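Local coordinates for periplasmic binding protein (Roseiflexus sp. RS-1, PDB 5GJ3) that binds two heme molecules and probably delivers heme to an importer in the membrane, as part of a bacterial heme-acquisition system, at residues A[10-15]-A[70-75]; A[30-35]-A[49-54]; A[65-70]-A[87-92]; A[104-109]-A[120-125]. All blocks are in the same frame, centred on the assembly; numbering follows the deposited sequence.

Contact 1 (A[10-15]-A[70-75]); sequences SLNGDI and DEAAGP. With ZN (zinc ion), chain D.
D14 and D70 meet on a zinc ion, which holds two carboxylates together that would otherwise be likely to repel each other. The metal is bound by D14 OD2 at 2.1 Å and by D70 OD2 at 2.0 Å. The side chains arrive from opposite directions with their carboxylate planes 72° apart. A water 1.9 Å from the zinc and a carboxylate oxygen of D94 complete the set of ligands. The oxygens of D14 and D70 that carry these metal bonds lie only 3.1 Å apart, OD2 to OD2.

The second shell fixes D70. Its CG stands between the backbone N and the carbonyl carbon (chi1 67°), which folds the carboxylate back over its own turn. There OD1 accepts from A72 N at 3.1 Å, on the anti side, forming an Asx turn. N12 works from the other segment: its OD1 takes D70 N at 2.8 Å, the donor sitting well above the amide plane, while the amide itself stacks on the D70 carboxylate. N12 ND2 donates to Q51 OE1, which fixes the rotation of that amide. Farther out, L11 CB and CD1 rest on the methyl of A73.

K104 also donates to D14 OD2. Its positive charge, added to that of the metal, would help offset three acidic groups in a buried setting, so the carboxylate cluster is probably close to neutral overall.

Contact 2 (A[30-35]-A[49-54]); sequences GVDSSA and GYQRRL. With HEM (protoporphyrin IX containing Fe), chain B.
This is a turn-to-turn contact at the heme pocket, where the loop D32–A35 leaving strand 28-31 lies against the Y50–R53 turn that carries the iron ligand. A backbone bond joins them, S33 N to G49 O at 3.0 Å, and the D32 carboxylate organises the rest. D32 OD2 accepts from S34 N, from above the carboxylate plane, and from S34 OG at 2.8 Å on its syn lone pair; a weak bond from Q51 N reaches across to the same oxygen.

With Y50 CG anti to the backbone N (chi1 177°), the ring swings out over the heme, and OH binds the iron at 1.9 Å. The porphyrin covers one ring face, Q51 CG the opposite one, and S33 CB and S34 CB lie at the edge. Q51 NE2, its amide steadied by N12 ND2 at OE1, donates to Y50 OH at 3.1 Å with the oxygen in the amide plane, and R52 NH1 adds a weak bond; both would probably favour a phenolate-like ligand. The R52 guanidinium lies flat over the heme near C3C, while R53 NH1 bonds O2D of one propionate at 2.8 Å and O2A of the other, which NH2 also holds.

Strand 28-31 borders the parallel sheet, helix 13-21 offers T16 to V31 and A35, and Q51 of the turn and L54 of strand 53-54 make backbone bonds to G74.

Contact 3 (A[65-70]-A[87-92]); sequences TLVIGD and VPLAIT. With ZN (zinc ion), chain D.
The flat groups shared by V67, G69 and their partners are peptide units, which join strands 66-70 and 89-92 in parallel register, the axes 4.5 Å apart. V67 N donates to P88 O at 2.8 Å, A90 N to V67 O, G69 N to A90 O at 3.1 Å and T92 N to G69 O. On one face of the sheet lie V67, L89 and I91. V67 has CG1 anti to its N (chi1 176°) and sets that methyl 3.7 Å from L89 CD1, while CG2 meets V87 CG1. I91 CG2 approaches D70 C at 3.5 Å, and its CD1 covers G69, which has no side chain of its own. Cutting I91 back to an alanine would probably uncover the backbone of G69 and D70 on this face and deprive L11 of a neighbour. The other face bears I68, A90, D70 and T92, with T92 CG2 3.5 Å from D70 CB.

Helix 76-84 makes the beta-alpha-beta crossover between the strands and packs I82 on V87 and L89. Helix 100-111 puts F107 against I68, A90 and T92, and I15 and I19 of helix 13-21 also touch I68.

Contact 4 (A[104-109]-A[120-125]); sequences KIRFVA and RLAAQV
I105 carries the largest share of this helix pair's contact, packing on L121, A122 and V125. The axes of 104-109 and 120-125 run antiparallel at 169° and approach to 9.4 Å. The two methyl ends of I105 divide the work. CG2, anti to the backbone N, presses on the start of the A122 turn, 3.9 Å from A122 N and 4.0 Å from L121 CB. CD1 reaches farther along the helix, to V125 CG2 at 3.8 Å. The side chains of I105 and L121 cross at about a right angle. A122, being small, lets the helix backbone itself take part. Its methyl also lies over the centre of one face of the R106 guanidinium, 4.3 Å from CZ, while that group is held by a salt bridge to E119 and a hydrogen bond to Q102. Replacing I105 with an alanine is likely to open a gap facing L121 and V125, with the interface losing its main apolar contact.

Beyond the pair, L121 touches A21 and L22, and V125 meets P248. The arrangement is an antiparallel helical hairpin whose second arm, helix 115-136, leads on to strand 144-151 of the other sheet, consistent with the long lobe-connecting helix known from heme- and siderophore-binding periplasmic proteins.

The four contacts lie in succession from the heme pocket through the zinc site and parallel sheet to helices 100-111 and 115-136. Contacts 1 and 2 have centres about 7 Å apart and are stitched by backbone pairs, G74 N to Q51 O and G74 O to L54 N, both at 2.8 Å, so the tyrosine-bearing turn sits beside the zinc site; the D14 side chain lies about 6 Å from a heme. Contact 3 shares D70, at a strand's end, with contact 1. Contact 4 lies about 17 Å from contacts 1 and 3, centre to centre, yet reaches both: K104 NZ forms a salt bridge with D14 OD2 at 2.6 Å, and F107 CZ packs 3.3 Å from I68 CG1.

Contact 1 (A[10-15]-A[70-75])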
loop_
_atom_site.group_PDB
_atom_site.type_symbol
_atom_site.label_atom_id
_atom_site.label_comp_id
_atom_site.label_asym_id
_atom_site.label_seq_id
_atom_site.Cartn_x
_atom_site.Cartn_y
_atom_site.Cartn_z
ATOM N N SER A 10 16.591 4.737 -2.621
ATOM C CA SER A 10 15.403 3.947 -2.899
ATOM C C SER A 10 14.259 4.896 -3.326
ATOM O O SER A 10 13.926 5.873 -2.610
ATOM C CB SER A 10 15.041 3.147 -1.670
ATOM O OG SER A 10 13.771 2.552 -1.889
ATOM N N LEU A 11 13.644 4.626 -4.474
ATOM C CA LEU A 11 12.677 5.564 -5.048
ATOM C C LEU A 11 11.193 5.443 -4.558
ATOM O O LEU A 11 10.378 6.333 -4.844
ATOM C CB LEU A 11 12.722 5.505 -6.604
ATOM C CG LEU A 11 14.133 5.693 -7.207
ATOM C CD1 LEU A 11 13.992 5.564 -8.711
ATOM C CD2 LEU A 11 14.668 7.082 -6.839
ATOM N N ASN A 12 10.863 4.363 -3.875
ATOM C CA ASN A 12 9.469 4.124 -3.499
ATOM C C ASN A 12 9.423 3.606 -2.092
ATOM O O ASN A 12 10.297 2.838 -1.684
ATOM C CB ASN A 12 8.764 3.108 -4.427
ATOM C CG ASN A 12 8.918 3.466 -5.858
ATOM O OD1 ASN A 12 9.892 3.088 -6.509
ATOM N ND2 ASN A 12 8.020 4.283 -6.344
ATOM N N GLY A 13 8.401 4.036 -1.343
ATOM C CA GLY A 13 8.223 3.540 0.029
ATOM C C GLY A 13 8.191 2.042 0.238
ATOM O O GLY A 13 8.757 1.554 1.208
ATOM N N ASP A 14 7.539 1.286 -0.665
ATOM C CA ASP A 14 7.499 -0.169 -0.547
ATOM C C ASP A 14 8.848 -0.909 -0.840
ATOM O O ASP A 14 9.217 -1.915 -0.172
ATOM C CB ASP A 14 6.347 -0.749 -1.400
ATOM C CG ASP A 14 6.420 -0.372 -2.895
ATOM O OD1 ASP A 14 7.082 0.633 -3.276
ATOM O OD2 ASP A 14 5.778 -1.088 -3.715
ATOM N N ILE A 15 9.614 -0.374 -1.798
ATOM C CA ILE A 15 10.995 -0.841 -2.048
ATOM C C ILE A 15 11.899 -0.578 -0.830
ATOM O O ILE A 15 12.628 -1.471 -0.372
ATOM C CB ILE A 15 11.544 -0.140 -3.294
ATOM C CG1 ILE A 15 10.621 -0.480 -4.480
ATOM C CG2 ILE A 15 12.986 -0.589 -3.532
ATOM C CD1 ILE A 15 10.514 -1.972 -4.796
ATOM N N ASP A 70 10.324 1.085 -8.367
ATOM C CA ASP A 70 9.450 0.269 -9.176
ATOM C C ASP A 70 8.673 1.215 -10.068
ATOM O O ASP A 70 9.009 2.433 -10.149
ATOM C CB ASP A 70 8.588 -0.645 -8.305
ATOM C CG ASP A 70 7.582 0.118 -7.453
ATOM O OD1 ASP A 70 7.167 1.261 -7.768
ATOM O OD2 ASP A 70 7.188 -0.459 -6.435
ATOM N N GLU A 71 7.706 0.681 -10.799
ATOM C CA GLU A 71 7.028 1.436 -11.862
ATOM C C GLU A 71 6.316 2.719 -11.421
ATOM O O GLU A 71 6.049 3.553 -12.273
ATOM C CB GLU A 71 6.046 0.546 -12.675
ATOM C CG GLU A 71 4.888 -0.012 -11.846
ATOM C CD GLU A 71 3.926 -0.879 -12.672
ATOM O OE1 GLU A 71 4.063 -2.138 -12.745
ATOM O OE2 GLU A 71 3.019 -0.277 -13.278
ATOM N N ALA A 72 6.017 2.889 -10.130
ATOM C CA ALA A 72 5.469 4.158 -9.643
ATOM C C ALA A 72 6.484 5.317 -9.667
ATOM O O ALA A 72 6.063 6.480 -9.612
ATOM C CB ALA A 72 4.865 4.021 -8.239
ATOM N N ALA A 73 7.792 5.024 -9.754
ATOM C CA ALA A 73 8.808 6.057 -9.683
ATOM C C ALA A 73 8.755 6.935 -10.910
ATOM O O ALA A 73 8.695 6.454 -12.051
ATOM C CB ALA A 73 10.234 5.435 -9.572
ATOM N N GLY A 74 8.834 8.237 -10.691
ATOM C CA GLY A 74 8.877 9.202 -11.799
ATOM C C GLY A 74 9.201 10.624 -11.342
ATOM O O GLY A 74 9.342 10.880 -10.143
ATOM N N PRO A 75 9.191 11.592 -12.292
ATOM C CA PRO A 75 8.783 11.438 -13.695
ATOM C C PRO A 75 9.836 10.771 -14.578
ATOM O O PRO A 75 11.033 10.693 -14.176
ATOM C CB PRO A 75 8.623 12.888 -14.175
ATOM C CG PRO A 75 9.570 13.666 -13.292
ATOM C CD PRO A 75 9.391 13.010 -11.930
HETATM ZN ZN ZN D . 5.468 0.058 -5.481
HETATM O O HOH W 1 5.318 2.002 -5.482
#

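Contact 2 (A[30-35]-A[49-54])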
loop_
_atom_site.group_PDB
_atom_site.type_symbol
_atom_site.label_atom_id
_atom_site.label_comp_id
_atom_site.label_asym_id
_atom_site.label_seq_id
_atom_site.Cartn_x
_atom_site.Cartn_y
_atom_site.Cartn_z
ATOM N N GLY A 30 19.136 7.652 1.010
ATOM C CA GLY A 30 18.120 8.630 0.592
ATOM C C GLY A 30 16.838 7.894 0.304
ATOM O O GLY A 30 16.883 6.764 -0.212
ATOM N N VAL A 31 15.714 8.512 0.680
ATOM C CA VAL A 31 14.378 7.902 0.464
ATOM C C VAL A 31 13.376 8.924 -0.033
ATOM O O VAL A 31 13.577 10.126 0.125
ATOM C CB VAL A 31 13.805 7.266 1.749
ATOM C CG1 VAL A 31 14.635 6.056 2.164
ATOM C CG2 VAL A 31 13.643 8.306 2.883
ATOM N N ASP A 32 12.270 8.442 -0.599
ATOM C CA ASP A 32 11.202 9.342 -1.017
ATOM C C ASP A 32 10.204 9.578 0.149
ATOM O O ASP A 32 10.218 8.833 1.161
ATOM C CB ASP A 32 10.484 8.783 -2.261
ATOM C CG ASP A 32 9.287 7.893 -1.878
ATOM O OD1 ASP A 32 9.510 6.720 -1.483
ATOM O OD2 ASP A 32 8.125 8.390 -1.953
ATOM N N SER A 33 9.366 10.625 -0.004
ATOM C CA SER A 33 8.267 11.015 0.955
ATOM C C SER A 33 7.359 9.905 1.421
ATOM O O SER A 33 6.836 9.961 2.529
ATOM C CB SER A 33 7.321 12.026 0.285
ATOM O OG SER A 33 8.003 13.209 0.056
ATOM N N SER A 34 7.099 8.918 0.568
ATOM C CA SER A 34 6.179 7.837 0.961
ATOM C C SER A 34 6.878 6.752 1.795
ATOM O O SER A 34 6.261 5.748 2.158
ATOM C CB SER A 34 5.515 7.198 -0.279
ATOM O OG SER A 34 6.475 6.386 -0.961
ATOM N N ALA A 35 8.175 6.894 2.055
ATOM C CA ALA A 35 8.894 5.838 2.748
ATOM C C ALA A 35 8.753 6.036 4.252
ATOM O O ALA A 35 9.628 6.630 4.883
ATOM C CB ALA A 35 10.398 5.792 2.343
ATOM N N GLY A 49 12.249 13.662 -2.512
ATOM C CA GLY A 49 11.012 14.158 -3.150
ATOM C C GLY A 49 9.967 13.055 -3.067
ATOM O O GLY A 49 10.262 11.981 -2.539
ATOM N N TYR A 50 8.751 13.297 -3.570
ATOM C CA TYR A 50 7.721 12.231 -3.616
ATOM C C TYR A 50 8.039 11.211 -4.781
ATOM O O TYR A 50 8.541 11.611 -5.813
ATOM C CB TYR A 50 6.301 12.837 -3.736
ATOM C CG TYR A 50 5.207 11.779 -3.856
ATOM C CD1 TYR A 50 5.021 10.821 -2.865
ATOM C CD2 TYR A 50 4.422 11.705 -5.007
ATOM C CE1 TYR A 50 4.074 9.797 -3.007
ATOM C CE2 TYR A 50 3.439 10.701 -5.162
ATOM C CZ TYR A 50 3.280 9.753 -4.162
ATOM O OH TYR A 50 2.331 8.751 -4.328
ATOM N N GLN A 51 7.747 9.932 -4.579
ATOM C CA GLN A 51 8.029 8.862 -5.592
ATOM C C GLN A 51 7.667 9.168 -7.046
ATOM O O GLN A 51 8.379 8.734 -7.942
ATOM C CB GLN A 51 7.427 7.502 -5.168
ATOM C CG GLN A 51 5.876 7.445 -5.183
ATOM C CD GLN A 51 5.349 6.214 -4.463
ATOM O OE1 GLN A 51 6.023 5.155 -4.405
ATOM N NE2 GLN A 51 4.150 6.340 -3.897
ATOM N N ARG A 52 6.590 9.934 -7.282
ATOM C CA ARG A 52 6.150 10.301 -8.649
ATOM C C ARG A 52 6.621 11.682 -9.047
ATOM O O ARG A 52 6.348 12.139 -10.142
ATOM C CB ARG A 52 4.609 10.315 -8.719
ATOM C CG ARG A 52 3.979 8.952 -8.425
ATOM C CD ARG A 52 2.497 8.950 -8.823
ATOM N NE ARG A 52 1.986 7.597 -9.089
ATOM C CZ ARG A 52 1.881 6.616 -8.181
ATOM N NH1 ARG A 52 2.275 6.783 -6.914
ATOM N NH2 ARG A 52 1.385 5.442 -8.537
ATOM N N ARG A 53 7.338 12.354 -8.152
ATOM C CA ARG A 53 7.790 13.716 -8.436
ATOM C C ARG A 53 9.238 13.853 -7.902
ATOM O O ARG A 53 9.584 14.780 -7.133
ATOM C CB ARG A 53 6.763 14.748 -7.804
ATOM C CG ARG A 53 6.600 16.058 -8.613
ATOM C CD ARG A 53 5.493 17.022 -8.100
ATOM N NE ARG A 53 5.856 17.538 -6.789
ATOM C CZ ARG A 53 5.434 17.018 -5.642
ATOM N NH1 ARG A 53 4.634 15.947 -5.660
ATOM N NH2 ARG A 53 5.833 17.539 -4.467
ATOM N N LEU A 54 10.090 12.906 -8.317
ATOM C CA LEU A 54 11.424 12.793 -7.747
ATOM C C LEU A 54 12.352 13.876 -8.210
ATOM O O LEU A 54 12.336 14.230 -9.365
ATOM C CB LEU A 54 12.030 11.399 -8.114
ATOM C CG LEU A 54 11.280 10.240 -7.415
ATOM C CD1 LEU A 54 11.568 8.974 -8.226
ATOM C CD2 LEU A 54 11.671 10.019 -5.984
HETATM C CHA HEM B . 0.751 12.137 -3.360
HETATM C CHB HEM B . 1.895 8.418 -0.439
HETATM C CHC HEM B . -0.009 5.520 -3.888
HETATM C CHD HEM B . -0.610 9.237 -6.951
HETATM C C1A HEM B . 1.172 11.382 -2.293
HETATM C C2A HEM B . 1.798 11.943 -1.155
HETATM C C3A HEM B . 2.160 10.931 -0.315
HETATM C C4A HEM B . 1.722 9.718 -0.939
HETATM C CMA HEM B . 2.884 11.071 1.027
HETATM C CAA HEM B . 2.043 13.435 -0.975
HETATM C CBA HEM B . 3.247 13.793 -1.885
HETATM C CGA HEM B . 3.351 15.263 -2.216
HETATM O O1A HEM B . 2.376 15.997 -2.036
HETATM O O2A HEM B . 4.390 15.771 -2.708
HETATM C C1B HEM B . 1.422 7.278 -1.126
HETATM C C2B HEM B . 1.437 5.935 -0.613
HETATM C C3B HEM B . 0.877 5.123 -1.570
HETATM C C4B HEM B . 0.548 6.009 -2.703
HETATM C CMB HEM B . 1.915 5.501 0.754
HETATM C CAB HEM B . 0.643 3.654 -1.580
HETATM C CBB HEM B . 1.388 2.836 -0.811
HETATM C C1C HEM B . -0.390 6.241 -4.993
HETATM C C2C HEM B . -1.125 5.741 -6.089
HETATM C C3C HEM B . -1.299 6.818 -6.977
HETATM C C4C HEM B . -0.679 7.971 -6.378
HETATM C CMC HEM B . -1.584 4.295 -6.223
HETATM C CAC HEM B . -1.981 6.832 -8.303
HETATM C CBC HEM B . -2.633 5.775 -8.791
HETATM C C1D HEM B . -0.301 10.324 -6.140
HETATM C C2D HEM B . -0.429 11.697 -6.673
HETATM C C3D HEM B . -0.056 12.509 -5.683
HETATM C C4D HEM B . 0.301 11.621 -4.557
HETATM C CMD HEM B . -0.912 12.106 -8.063
HETATM C CAD HEM B . 0.021 14.028 -5.725
HETATM C CBD HEM B . 1.560 14.352 -5.855
HETATM C CGD HEM B . 2.128 14.393 -7.267
HETATM O O1D HEM B . 1.382 14.599 -8.252
HETATM O O2D HEM B . 3.364 14.269 -7.509
HETATM N NA HEM B . 1.199 10.035 -2.191
HETATM N NB HEM B . 0.942 7.248 -2.370
HETATM N NC HEM B . -0.117 7.572 -5.183
HETATM N ND HEM B . 0.193 10.301 -4.862
HETATM FE FE HEM B . 0.585 8.832 -3.667
#

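Contact 3 (A[65-70]-A[87-92])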
loop_
_atom_site.group_PDB
_atom_site.type_symbol
_atom_site.label_atom_id
_atom_site.label_comp_id
_atom_site.label_asym_id
_atom_site.label_seq_id
_atom_site.Cartn_x
_atom_site.Cartn_y
_atom_site.Cartn_z
ATOM N N THR A 65 25.560 4.634 -5.224
ATOM C CA THR A 65 26.197 3.578 -6.022
ATOM C C THR A 65 25.049 2.821 -6.721
ATOM O O THR A 65 25.224 2.126 -7.726
ATOM C CB THR A 65 26.958 2.562 -5.128
ATOM O OG1 THR A 65 26.025 1.913 -4.244
ATOM C CG2 THR A 65 28.059 3.248 -4.298
ATOM N N LEU A 66 23.846 2.952 -6.186
ATOM C CA LEU A 66 22.713 2.239 -6.782
ATOM C C LEU A 66 21.398 2.988 -6.513
ATOM O O LEU A 66 21.117 3.402 -5.352
ATOM C CB LEU A 66 22.585 0.828 -6.208
ATOM C CG LEU A 66 21.366 -0.045 -6.521
ATOM C CD1 LEU A 66 21.340 -0.486 -8.010
ATOM C CD2 LEU A 66 21.392 -1.253 -5.570
ATOM N N VAL A 67 20.568 3.055 -7.547
ATOM C CA VAL A 67 19.220 3.608 -7.393
ATOM C C VAL A 67 18.239 2.564 -7.819
ATOM O O VAL A 67 18.349 2.025 -8.923
ATOM C CB VAL A 67 19.043 4.888 -8.260
ATOM C CG1 VAL A 67 17.620 5.435 -8.201
ATOM C CG2 VAL A 67 20.072 5.977 -7.831
ATOM N N ILE A 68 17.277 2.273 -6.938
ATOM C CA ILE A 68 16.344 1.223 -7.140
ATOM C C ILE A 68 14.896 1.708 -6.869
ATOM O O ILE A 68 14.651 2.464 -5.919
ATOM C CB ILE A 68 16.763 -0.021 -6.302
ATOM C CG1 ILE A 68 15.923 -1.231 -6.621
ATOM C CG2 ILE A 68 16.662 0.162 -4.777
ATOM C CD1 ILE A 68 16.504 -2.500 -5.981
ATOM N N GLY A 69 13.947 1.255 -7.687
ATOM C CA GLY A 69 12.518 1.689 -7.508
ATOM C C GLY A 69 11.604 0.765 -8.310
ATOM O O GLY A 69 12.051 -0.263 -8.850
ATOM N N ASP A 70 10.324 1.085 -8.367
ATOM C CA ASP A 70 9.450 0.269 -9.176
ATOM C C ASP A 70 8.673 1.215 -10.068
ATOM O O ASP A 70 9.009 2.433 -10.149
ATOM C CB ASP A 70 8.588 -0.645 -8.305
ATOM C CG ASP A 70 7.582 0.118 -7.453
ATOM O OD1 ASP A 70 7.167 1.261 -7.768
ATOM O OD2 ASP A 70 7.188 -0.459 -6.435
ATOM N N VAL A 87 24.783 6.580 -13.101
ATOM C CA VAL A 87 24.496 5.843 -11.810
ATOM C C VAL A 87 23.660 4.580 -12.046
ATOM O O VAL A 87 22.584 4.647 -12.725
ATOM C CB VAL A 87 23.748 6.776 -10.817
ATOM C CG1 VAL A 87 23.393 6.027 -9.520
ATOM C CG2 VAL A 87 24.606 7.999 -10.524
ATOM N N PRO A 88 24.118 3.406 -11.551
ATOM C CA PRO A 88 23.294 2.217 -11.783
ATOM C C PRO A 88 21.854 2.380 -11.306
ATOM O O PRO A 88 21.604 2.801 -10.182
ATOM C CB PRO A 88 23.974 1.134 -10.934
ATOM C CG PRO A 88 25.430 1.540 -10.941
ATOM C CD PRO A 88 25.400 3.056 -10.894
ATOM N N LEU A 89 20.920 1.951 -12.148
ATOM C CA LEU A 89 19.502 2.136 -11.854
ATOM C C LEU A 89 18.768 0.850 -12.245
ATOM O O LEU A 89 19.094 0.229 -13.311
ATOM C CB LEU A 89 19.001 3.319 -12.722
ATOM C CG LEU A 89 17.469 3.484 -12.822
ATOM C CD1 LEU A 89 16.911 3.915 -11.503
ATOM C CD2 LEU A 89 17.175 4.531 -13.897
ATOM N N ALA A 90 17.829 0.401 -11.396
ATOM C CA ALA A 90 16.932 -0.679 -11.833
ATOM C C ALA A 90 15.508 -0.376 -11.358
ATOM O O ALA A 90 15.321 0.182 -10.266
ATOM C CB ALA A 90 17.393 -1.991 -11.257
ATOM N N ILE A 91 14.531 -0.728 -12.182
ATOM C CA ILE A 91 13.137 -0.477 -11.880
ATOM C C ILE A 91 12.382 -1.789 -12.102
ATOM O O ILE A 91 12.581 -2.439 -13.109
ATOM C CB ILE A 91 12.522 0.578 -12.836
ATOM C CG1 ILE A 91 13.194 1.965 -12.641
ATOM C CG2 ILE A 91 10.957 0.672 -12.685
ATOM C CD1 ILE A 91 12.951 2.568 -11.262
ATOM N N THR A 92 11.540 -2.169 -11.148
ATOM C CA THR A 92 10.715 -3.357 -11.298
ATOM C C THR A 92 9.207 -3.066 -11.496
ATOM O O THR A 92 8.715 -1.972 -11.200
ATOM C CB THR A 92 10.901 -4.263 -10.055
ATOM O OG1 THR A 92 10.422 -5.577 -10.364
ATOM C CG2 THR A 92 10.153 -3.681 -8.831
HETATM ZN ZN ZN D . 5.468 0.058 -5.481
HETATM O O HOH W 1 5.318 2.002 -5.482
#

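Contact 4 (A[104-109]-A[120-125])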
loop_
_atom_site.group_PDB
_atom_site.type_symbol
_atom_site.label_atom_id
_atom_site.label_comp_id
_atom_site.label_asym_id
_atom_site.label_seq_id
_atom_site.Cartn_x
_atom_site.Cartn_y
_atom_site.Cartn_z
ATOM N N LYS A 104 8.706 -8.226 -6.002
ATOM C CA LYS A 104 9.515 -7.071 -5.589
ATOM C C LYS A 104 10.641 -7.484 -4.641
ATOM O O LYS A 104 11.785 -6.917 -4.680
ATOM C CB LYS A 104 8.633 -5.981 -4.955
ATOM C CG LYS A 104 7.740 -5.276 -6.000
ATOM C CD LYS A 104 6.887 -4.157 -5.363
ATOM C CE LYS A 104 5.804 -4.640 -4.453
ATOM N NZ LYS A 104 4.862 -3.538 -3.964
ATOM N N ILE A 105 10.323 -8.467 -3.794
ATOM C CA ILE A 105 11.339 -8.982 -2.852
ATOM C C ILE A 105 12.506 -9.614 -3.603
ATOM O O ILE A 105 13.667 -9.280 -3.312
ATOM C CB ILE A 105 10.740 -9.951 -1.803
ATOM C CG1 ILE A 105 9.878 -9.164 -0.795
ATOM C CG2 ILE A 105 11.844 -10.731 -1.066
ATOM C CD1 ILE A 105 8.874 -10.063 -0.106
ATOM N N ARG A 106 12.204 -10.485 -4.585
ATOM C CA ARG A 106 13.274 -11.094 -5.414
ATOM C C ARG A 106 14.087 -10.073 -6.205
ATOM O O ARG A 106 15.329 -10.214 -6.354
ATOM C CB ARG A 106 12.708 -12.185 -6.350
ATOM C CG ARG A 106 12.090 -13.348 -5.563
ATOM C CD ARG A 106 11.544 -14.459 -6.478
ATOM N NE ARG A 106 11.505 -15.685 -5.698
ATOM C CZ ARG A 106 10.398 -16.341 -5.324
ATOM N NH1 ARG A 106 9.188 -15.936 -5.713
ATOM N NH2 ARG A 106 10.503 -17.455 -4.590
ATOM N N PHE A 107 13.401 -9.033 -6.703
ATOM C CA PHE A 107 14.059 -7.961 -7.458
ATOM C C PHE A 107 15.095 -7.213 -6.583
ATOM O O PHE A 107 16.261 -7.034 -6.986
ATOM C CB PHE A 107 13.008 -7.008 -8.028
ATOM C CG PHE A 107 13.508 -5.606 -8.303
ATOM C CD1 PHE A 107 14.258 -5.335 -9.456
ATOM C CD2 PHE A 107 13.132 -4.544 -7.463
ATOM C CE1 PHE A 107 14.670 -4.006 -9.764
ATOM C CE2 PHE A 107 13.505 -3.232 -7.754
ATOM C CZ PHE A 107 14.296 -2.939 -8.929
ATOM N N VAL A 108 14.687 -6.830 -5.388
ATOM C CA VAL A 108 15.593 -6.100 -4.486
ATOM C C VAL A 108 16.732 -7.036 -4.058
ATOM O O VAL A 108 17.934 -6.624 -4.030
ATOM C CB VAL A 108 14.869 -5.526 -3.258
ATOM C CG1 VAL A 108 15.884 -4.906 -2.262
ATOM C CG2 VAL A 108 13.843 -4.446 -3.665
ATOM N N ALA A 109 16.386 -8.276 -3.727
ATOM C CA ALA A 109 17.428 -9.218 -3.270
ATOM C C ALA A 109 18.522 -9.443 -4.317
ATOM O O ALA A 109 19.723 -9.524 -3.947
ATOM C CB ALA A 109 16.849 -10.563 -2.819
ATOM N N ARG A 120 14.131 -16.614 1.401
ATOM C CA ARG A 120 13.658 -16.719 2.768
ATOM C C ARG A 120 12.564 -15.662 3.064
ATOM O O ARG A 120 11.514 -16.031 3.536
ATOM C CB ARG A 120 14.857 -16.587 3.734
ATOM C CG ARG A 120 14.640 -17.007 5.181
ATOM C CD ARG A 120 15.582 -16.247 6.145
ATOM N NE ARG A 120 17.017 -16.421 5.845
ATOM C CZ ARG A 120 17.991 -15.559 6.171
ATOM N NH1 ARG A 120 17.717 -14.424 6.805
ATOM N NH2 ARG A 120 19.253 -15.819 5.847
ATOM N N LEU A 121 12.788 -14.370 2.805
ATOM C CA LEU A 121 11.709 -13.368 2.965
ATOM C C LEU A 121 10.443 -13.634 2.106
ATOM O O LEU A 121 9.314 -13.527 2.620
ATOM C CB LEU A 121 12.243 -11.959 2.733
ATOM C CG LEU A 121 11.312 -10.821 3.128
ATOM C CD1 LEU A 121 10.837 -10.963 4.587
ATOM C CD2 LEU A 121 11.972 -9.464 2.882
ATOM N N ALA A 122 10.600 -13.949 0.813
ATOM C CA ALA A 122 9.445 -14.210 -0.063
ATOM C C ALA A 122 8.618 -15.413 0.444
ATOM O O ALA A 122 7.400 -15.349 0.430
ATOM C CB ALA A 122 9.862 -14.473 -1.506
ATOM N N ALA A 123 9.296 -16.494 0.852
ATOM C CA ALA A 123 8.648 -17.732 1.369
ATOM C C ALA A 123 7.814 -17.408 2.622
ATOM O O ALA A 123 6.718 -17.911 2.766
ATOM C CB ALA A 123 9.706 -18.785 1.687
ATOM N N GLN A 124 8.346 -16.565 3.506
ATOM C CA GLN A 124 7.623 -16.128 4.687
ATOM C C GLN A 124 6.415 -15.242 4.362
ATOM O O GLN A 124 5.349 -15.399 4.960
ATOM C CB GLN A 124 8.574 -15.401 5.636
ATOM C CG GLN A 124 7.963 -14.950 6.960
ATOM C CD GLN A 124 7.368 -16.080 7.825
ATOM O OE1 GLN A 124 7.807 -17.256 7.775
ATOM N NE2 GLN A 124 6.363 -15.724 8.651
ATOM N N VAL A 125 6.595 -14.277 3.453
ATOM C CA VAL A 125 5.505 -13.409 3.054
ATOM C C VAL A 125 4.390 -14.251 2.435
ATOM O O VAL A 125 3.232 -14.092 2.822
ATOM C CB VAL A 125 5.981 -12.251 2.150
ATOM C CG1 VAL A 125 4.800 -11.438 1.655
ATOM C CG2 VAL A 125 6.947 -11.355 2.936
#